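Local coordinates for protein nitrilotriacetate monooxygenase (Burkholderia pseudomallei, PDB 3SDO) that probably acts as an FMN-dependent monooxygenase, inserting oxygen into an organic substrate as other members of the NtaA/SnaA/DszA family do, at residues G274-A279 and D285-Q290; H306-H311 and D338-L343; R347-T350 and Y356-S359. All coordinates share one frame; numbering follows the deposited sequence.

Contact 1: residues G274-A279 and D285-Q290; sequences GPIVGA and DDKYRQ
Ile276 and Val277, at the end of one barrel strand, meet Lys287 and Tyr288 on the helix that follows it, a strand-to-helix contact of the TIM-barrel fold shared by luciferase-like monooxygenases. Strand 268-277 runs out into a short turn, helix 281-292 then crosses its end at a slant, and the backbones come closest between the CA atoms of Ile276 and Tyr288, 6.7 Å apart. Lys287 carries most of the polar part. Its CB lies 3.6 Å from Ile276 CG2, the branch that the isoleucine turns opposite its own backbone N. From CB the lysine runs past Ile276 in the reverse direction, and CG takes the chain onward to the next residue of the strand. CD and CE then pass beside the Val277 carbonyl, each 3.4 Å from Val277 O. The extended chain (chi4 174°) runs alongside the carbonyl, so that NZ ends at the same oxygen. NZ donates to Val277 O at 2.8 Å, in the carbonyl plane and with a C=O...N angle of 154°. Its stronger partner is Asp407 of helix 401-418, with which NZ forms a salt bridge; the carbonyl bond is the second hold on the ammonium. One lysine thus ties the strand end, its following helix and a third element of the barrel wall. The Val277 side chain starts away from helix 281-292 and packs on Val378 and Val412, and Val277 meets the lysine through its carbonyl. Ile276 also touches Tyr288: its longer branch crosses the tyrosine side chain at about a right angle. There Ile276 CD1 meets the ring at its edge, in the ring plane, 3.8 Å from Tyr288 CD1.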
# COMPACT_ATOMS: atom_id res chain seq x y z
N GLY A 274 22.81 -2.60 13.79
CA GLY A 274 21.89 -2.79 14.91
C GLY A 274 22.56 -2.53 16.25
O GLY A 274 22.81 -3.46 17.01
N PRO A 275 22.85 -1.27 16.54
CA PRO A 275 23.59 -0.93 17.76
C PRO A 275 22.81 -1.15 19.06
O PRO A 275 21.61 -0.93 19.10
CB PRO A 275 23.89 0.56 17.58
CG PRO A 275 22.79 1.03 16.66
CD PRO A 275 22.62 -0.07 15.71
N ILE A 276 23.53 -1.52 20.11
CA ILE A 276 22.97 -1.68 21.44
C ILE A 276 23.82 -0.88 22.41
O ILE A 276 25.03 -1.13 22.55
CB ILE A 276 22.99 -3.16 21.86
CG1 ILE A 276 22.23 -4.02 20.83
CG2 ILE A 276 22.41 -3.34 23.28
CD1 ILE A 276 22.20 -5.53 21.19
N VAL A 277 23.21 0.09 23.09
CA VAL A 277 23.97 1.04 23.89
C VAL A 277 23.51 1.01 25.34
O VAL A 277 22.35 0.68 25.63
CB VAL A 277 23.85 2.49 23.33
CG1 VAL A 277 24.44 2.56 21.90
CG2 VAL A 277 22.42 2.94 23.32
N GLY A 278 24.45 1.31 26.23
CA GLY A 278 24.21 1.46 27.65
C GLY A 278 25.23 2.46 28.17
O GLY A 278 26.18 2.80 27.47
N ALA A 279 25.05 2.94 29.39
CA ALA A 279 25.90 4.00 29.95
C ALA A 279 27.30 3.47 30.23
O ALA A 279 28.26 4.22 30.23
CB ALA A 279 25.29 4.55 31.24
N ASP A 285 26.09 -4.67 27.61
CA ASP A 285 26.24 -6.12 27.58
C ASP A 285 24.99 -6.82 28.17
O ASP A 285 24.59 -7.88 27.72
CB ASP A 285 27.51 -6.56 28.34
CG ASP A 285 28.82 -6.32 27.55
OD1 ASP A 285 28.82 -6.03 26.32
OD2 ASP A 285 29.89 -6.44 28.18
N ASP A 286 24.40 -6.22 29.20
CA ASP A 286 23.20 -6.77 29.84
C ASP A 286 22.05 -6.72 28.84
O ASP A 286 21.26 -7.66 28.75
CB ASP A 286 22.82 -6.00 31.11
CG ASP A 286 23.77 -6.25 32.29
OD1 ASP A 286 24.53 -7.25 32.31
OD2 ASP A 286 23.74 -5.41 33.22
N LYS A 287 21.95 -5.61 28.10
CA LYS A 287 20.89 -5.45 27.11
C LYS A 287 21.09 -6.46 25.98
O LYS A 287 20.13 -7.02 25.46
CB LYS A 287 20.88 -4.04 26.51
CG LYS A 287 20.33 -2.98 27.46
CD LYS A 287 20.17 -1.64 26.74
CE LYS A 287 20.01 -0.54 27.77
NZ LYS A 287 20.00 0.79 27.18
N TYR A 288 22.33 -6.65 25.59
CA TYR A 288 22.65 -7.62 24.57
C TYR A 288 22.27 -9.04 25.02
O TYR A 288 21.71 -9.82 24.26
CB TYR A 288 24.13 -7.52 24.25
CG TYR A 288 24.63 -8.58 23.32
CD1 TYR A 288 24.23 -8.62 22.00
CD2 TYR A 288 25.52 -9.53 23.77
CE1 TYR A 288 24.70 -9.61 21.13
CE2 TYR A 288 25.99 -10.52 22.92
CZ TYR A 288 25.58 -10.54 21.60
OH TYR A 288 26.07 -11.53 20.77
N ARG A 289 22.53 -9.37 26.27
CA ARG A 289 22.10 -10.66 26.81
C ARG A 289 20.56 -10.82 26.77
O ARG A 289 20.05 -11.91 26.48
CB ARG A 289 22.66 -10.89 28.23
CG ARG A 289 24.18 -11.20 28.23
CD ARG A 289 24.70 -11.68 29.59
NE ARG A 289 25.05 -10.55 30.45
CZ ARG A 289 26.18 -9.84 30.35
NH1 ARG A 289 27.09 -10.13 29.42
NH2 ARG A 289 26.40 -8.84 31.19
N GLN A 290 19.84 -9.73 27.03
CA GLN A 290 18.37 -9.74 26.95
C GLN A 290 17.97 -10.10 25.53
O GLN A 290 17.14 -10.99 25.31
CB GLN A 290 17.77 -8.36 27.24
CG GLN A 290 17.62 -7.99 28.68
CD GLN A 290 16.90 -6.63 28.85
OE1 GLN A 290 16.19 -6.15 27.95
NE2 GLN A 290 17.12 -6.01 30.00

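Contact 2: residues H306-H311 and D338-L343; sequences HFFQQH and DNIKRL
Two helical elements of a peripheral region of helices and long loops come together where Phe307 and Phe308, at the point where helix 297-307 gives way to a loop, meet Ile340 on helix 334-346. A type I' beta turn follows, Phe308 to His311, closed by a 3.1 Å bond from His311 N to Phe308 O. The backbones stay well apart, the nearest CA atoms, those of Phe307 and Ile340, being 9.5 Å from each other, and side chains fill the interval. Ile340 spans it with its longer branch: a chi2 of 171° stretches that branch out straight, so that CD1 is the atom delivered to the aromatic pair. Ile340 CD1 lies 4.2 Å from Phe307 CD2 and equally 4.2 Å from Phe308 CE2, one methyl shared by two rings. Phe307 and Ile340 cross at about a right angle. The rings have further aromatic company, Phe307 edge-to-face with Tyr303 and Phe333, Phe308 edge-to-face with Phe313, while Val354 and Val358 of helix 351-363 also pack on Ile340. No hydrogen bond joins the two segments. The contact is therefore held by dispersion and burial of hydrocarbon, which imposes little directionality, so one methyl can pack on two rings at once.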
# COMPACT_ATOMS: atom_id res chain seq x y z
N HIS A 306 19.54 -28.59 12.90
CA HIS A 306 19.49 -28.39 11.44
C HIS A 306 20.81 -28.72 10.72
O HIS A 306 20.82 -29.28 9.61
CB HIS A 306 19.05 -26.92 11.18
CG HIS A 306 19.15 -26.47 9.76
ND1 HIS A 306 18.34 -26.97 8.76
CD2 HIS A 306 19.94 -25.53 9.18
CE1 HIS A 306 18.65 -26.38 7.61
NE2 HIS A 306 19.61 -25.50 7.84
N PHE A 307 21.93 -28.38 11.35
CA PHE A 307 23.22 -28.56 10.72
C PHE A 307 23.79 -29.95 10.91
O PHE A 307 24.73 -30.32 10.22
CB PHE A 307 24.19 -27.50 11.24
CG PHE A 307 23.79 -26.08 10.86
CD1 PHE A 307 23.69 -25.72 9.53
CD2 PHE A 307 23.52 -25.13 11.82
CE1 PHE A 307 23.32 -24.42 9.16
CE2 PHE A 307 23.14 -23.83 11.47
CZ PHE A 307 23.05 -23.47 10.14
N PHE A 308 23.22 -30.72 11.83
CA PHE A 308 23.73 -32.05 12.16
C PHE A 308 22.70 -33.16 11.89
O PHE A 308 22.53 -34.07 12.70
CB PHE A 308 24.17 -32.08 13.62
CG PHE A 308 25.41 -31.29 13.91
CD1 PHE A 308 26.66 -31.87 13.78
CD2 PHE A 308 25.32 -29.97 14.31
CE1 PHE A 308 27.81 -31.15 14.06
CE2 PHE A 308 26.45 -29.24 14.61
CZ PHE A 308 27.70 -29.83 14.48
N GLN A 309 22.02 -33.08 10.75
CA GLN A 309 21.07 -34.11 10.33
C GLN A 309 20.01 -34.41 11.41
O GLN A 309 19.68 -35.58 11.67
CB GLN A 309 21.81 -35.39 9.90
CG GLN A 309 22.82 -35.16 8.77
CD GLN A 309 23.41 -36.44 8.21
OE1 GLN A 309 24.09 -37.19 8.91
NE2 GLN A 309 23.22 -36.66 6.91
N GLN A 310 19.48 -33.35 12.02
CA GLN A 310 18.44 -33.42 13.05
C GLN A 310 18.83 -34.17 14.32
O GLN A 310 17.98 -34.74 15.01
CB GLN A 310 17.13 -33.98 12.51
CG GLN A 310 16.53 -33.07 11.43
CD GLN A 310 16.57 -33.70 10.07
OE1 GLN A 310 17.63 -33.76 9.43
NE2 GLN A 310 15.42 -34.19 9.61
N HIS A 311 20.10 -34.09 14.67
CA HIS A 311 20.56 -34.62 15.94
C HIS A 311 19.80 -33.95 17.09
O HIS A 311 19.55 -32.75 17.07
CB HIS A 311 22.07 -34.40 16.09
CG HIS A 311 22.65 -35.08 17.28
ND1 HIS A 311 22.93 -36.43 17.31
CD2 HIS A 311 23.03 -34.59 18.49
CE1 HIS A 311 23.44 -36.74 18.49
NE2 HIS A 311 23.52 -35.64 19.22
N ASP A 338 31.94 -27.79 10.56
CA ASP A 338 33.36 -27.58 10.85
C ASP A 338 33.59 -26.26 11.61
O ASP A 338 34.36 -26.23 12.57
CB ASP A 338 34.19 -27.61 9.56
CG ASP A 338 34.41 -29.02 9.01
OD1 ASP A 338 34.14 -30.01 9.72
OD2 ASP A 338 34.86 -29.14 7.85
N ASN A 339 32.94 -25.19 11.18
CA ASN A 339 33.09 -23.90 11.88
C ASN A 339 32.64 -24.02 13.33
O ASN A 339 33.29 -23.51 14.24
CB ASN A 339 32.26 -22.79 11.21
CG ASN A 339 32.76 -22.42 9.84
OD1 ASN A 339 33.91 -22.71 9.46
ND2 ASN A 339 31.90 -21.74 9.08
N ILE A 340 31.52 -24.71 13.53
CA ILE A 340 30.95 -24.89 14.85
C ILE A 340 31.91 -25.68 15.76
O ILE A 340 32.23 -25.26 16.88
CB ILE A 340 29.55 -25.56 14.75
CG1 ILE A 340 28.54 -24.57 14.17
CG2 ILE A 340 29.06 -26.03 16.12
CD1 ILE A 340 27.18 -25.18 13.82
N LYS A 341 32.39 -26.81 15.26
CA LYS A 341 33.31 -27.65 16.04
C LYS A 341 34.65 -26.94 16.33
O LYS A 341 35.21 -27.09 17.42
CB LYS A 341 33.52 -29.01 15.35
CG LYS A 341 32.27 -29.91 15.39
CD LYS A 341 32.49 -31.29 14.73
CE LYS A 341 32.54 -31.20 13.21
NZ LYS A 341 32.60 -32.55 12.53
N ARG A 342 35.16 -26.17 15.37
CA ARG A 342 36.41 -25.43 15.57
C ARG A 342 36.23 -24.43 16.71
O ARG A 342 37.06 -24.33 17.61
CB ARG A 342 36.81 -24.71 14.29
CG ARG A 342 38.21 -24.08 14.33
CD ARG A 342 38.69 -23.70 12.93
NE ARG A 342 37.64 -23.01 12.19
CZ ARG A 342 37.07 -23.42 11.06
NH1 ARG A 342 37.45 -24.53 10.43
NH2 ARG A 342 36.10 -22.68 10.54
N LEU A 343 35.13 -23.68 16.66
CA LEU A 343 34.79 -22.71 17.70
C LEU A 343 34.74 -23.37 19.08
O LEU A 343 35.39 -22.90 20.02
CB LEU A 343 33.44 -22.08 17.38
CG LEU A 343 32.87 -21.03 18.33
CD1 LEU A 343 33.46 -19.66 18.02
CD2 LEU A 343 31.34 -21.01 18.21

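Contact 3: residues R347-T350 and Y356-S359; sequences RKLT and YEVS
Leu349 and Glu357 lie 9.6 Å apart CA to CA, across the corner of a helix-loop-helix in which the chain leaves helix 334-346 at Arg347, bends through an inverse gamma turn centred on Lys348, and re-enters a helix after Thr350. Thr350 is the N-cap of helix 351-363: its side chain caps a backbone N just inside the helix, and its own N bonds to Glu353 OE1, an arrangement consistent with a capping box. One turn beyond Glu353, Glu357 reaches back over the connection to Arg347. The two charged side chains approach from opposite directions and meet in a salt bridge, with Arg347 NH1 donating to Glu357 OE2 at 3.3 Å. The bond is fairly straight, with an N-H...O angle of 162°, yet weak because of its length. It is a single-oxygen contact at the edge of the guanidinium, and the carboxylate plane stands almost perpendicular to that group, at 88°, so the pair does not form the flat, two-pronged pairing of carboxylate and guanidinium. A bend in Arg347 (chi3 65°) and another at the second torsion of Glu357 bring the two ends together over Leu349. Lying at the surface, this bridge is likely to be partly screened by solvent. Beneath it Leu349 supplies the apolar part. One of its methyls, CD2, sits under a face of the Arg347 guanidinium, centred on it and 4.2 Å from its plane. Leu343 of helix 334-346 packs against both Leu349 and Glu357. The other leucine methyl turns to the glutamate stem, the two side chains crossing at about a right angle, and Leu349 CD1 stops 4.2 Å from Glu357 CG.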
# COMPACT_ATOMS: atom_id res chain seq x y z
N ARG A 347 37.64 -22.36 21.78
CA ARG A 347 37.12 -21.69 22.96
C ARG A 347 36.49 -22.80 23.79
O ARG A 347 35.86 -23.68 23.24
CB ARG A 347 36.13 -20.62 22.53
CG ARG A 347 36.77 -19.56 21.61
CD ARG A 347 35.77 -18.57 21.05
NE ARG A 347 35.17 -17.74 22.10
CZ ARG A 347 33.98 -17.15 22.02
NH1 ARG A 347 33.21 -17.27 20.93
NH2 ARG A 347 33.53 -16.43 23.04
N LYS A 348 36.67 -22.80 25.10
CA LYS A 348 36.16 -23.93 25.88
C LYS A 348 34.66 -23.74 26.12
O LYS A 348 34.24 -23.49 27.25
CB LYS A 348 36.94 -24.07 27.19
N LEU A 349 33.86 -23.86 25.06
CA LEU A 349 32.44 -23.47 25.11
C LEU A 349 31.52 -24.59 25.58
O LEU A 349 31.73 -25.77 25.27
CB LEU A 349 31.96 -22.96 23.75
CG LEU A 349 32.70 -21.73 23.19
CD1 LEU A 349 32.00 -21.20 21.94
CD2 LEU A 349 32.81 -20.62 24.24
N THR A 350 30.49 -24.21 26.32
CA THR A 350 29.43 -25.12 26.71
C THR A 350 28.47 -25.27 25.52
O THR A 350 28.56 -24.52 24.55
CB THR A 350 28.68 -24.57 27.93
OG1 THR A 350 28.06 -23.31 27.58
CG2 THR A 350 29.64 -24.38 29.12
N TYR A 356 23.94 -20.59 21.19
CA TYR A 356 23.60 -19.17 21.12
C TYR A 356 24.58 -18.41 20.21
O TYR A 356 24.15 -17.54 19.47
CB TYR A 356 23.51 -18.54 22.52
CG TYR A 356 22.15 -18.74 23.16
CD1 TYR A 356 21.93 -19.75 24.08
CD2 TYR A 356 21.08 -17.93 22.83
CE1 TYR A 356 20.69 -19.95 24.66
CE2 TYR A 356 19.83 -18.12 23.39
CZ TYR A 356 19.64 -19.13 24.31
OH TYR A 356 18.40 -19.32 24.89
N GLU A 357 25.86 -18.77 20.25
CA GLU A 357 26.85 -18.26 19.27
C GLU A 357 26.35 -18.37 17.85
O GLU A 357 26.38 -17.40 17.07
CB GLU A 357 28.16 -19.06 19.34
CG GLU A 357 29.15 -18.58 20.34
CD GLU A 357 29.77 -17.28 19.95
OE1 GLU A 357 29.95 -17.06 18.73
OE2 GLU A 357 30.05 -16.47 20.86
N VAL A 358 25.93 -19.58 17.51
CA VAL A 358 25.34 -19.88 16.21
C VAL A 358 24.08 -19.02 16.09
O VAL A 358 24.07 -18.03 15.33
CB VAL A 358 25.08 -21.39 16.09
CG1 VAL A 358 24.33 -21.73 14.81
CG2 VAL A 358 26.42 -22.16 16.15
N SER A 359 23.06 -19.34 16.90
CA SER A 359 21.79 -18.59 16.93
C SER A 359 21.94 -17.05 16.92
O SER A 359 21.61 -16.41 15.91
CB SER A 359 20.96 -19.02 18.15

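Contacts 2 and 3 share one helical cluster, their centres 11 Å apart. Helix 334-346 carries one side of contact 2 and packs, through Leu343, on contact 3. The contacts touch directly: Leu343 CG lies 3.7 Å from Leu349 CD1 in the loop, and Val358 of helix 351-363 packs on contact 2, its CG2 3.8 Å from Ile340 CG1 and its CG1 4.1 Å from Phe307 CE2. Contact 1 belongs to the barrel wall instead and touches neither; its centre is about 19 Å from that of contact 3 and about 28 Å from that of contact 2. Along the chain the three follow in series. All lie away from the predicted FMN-binding residues, such as Asp61 and His147.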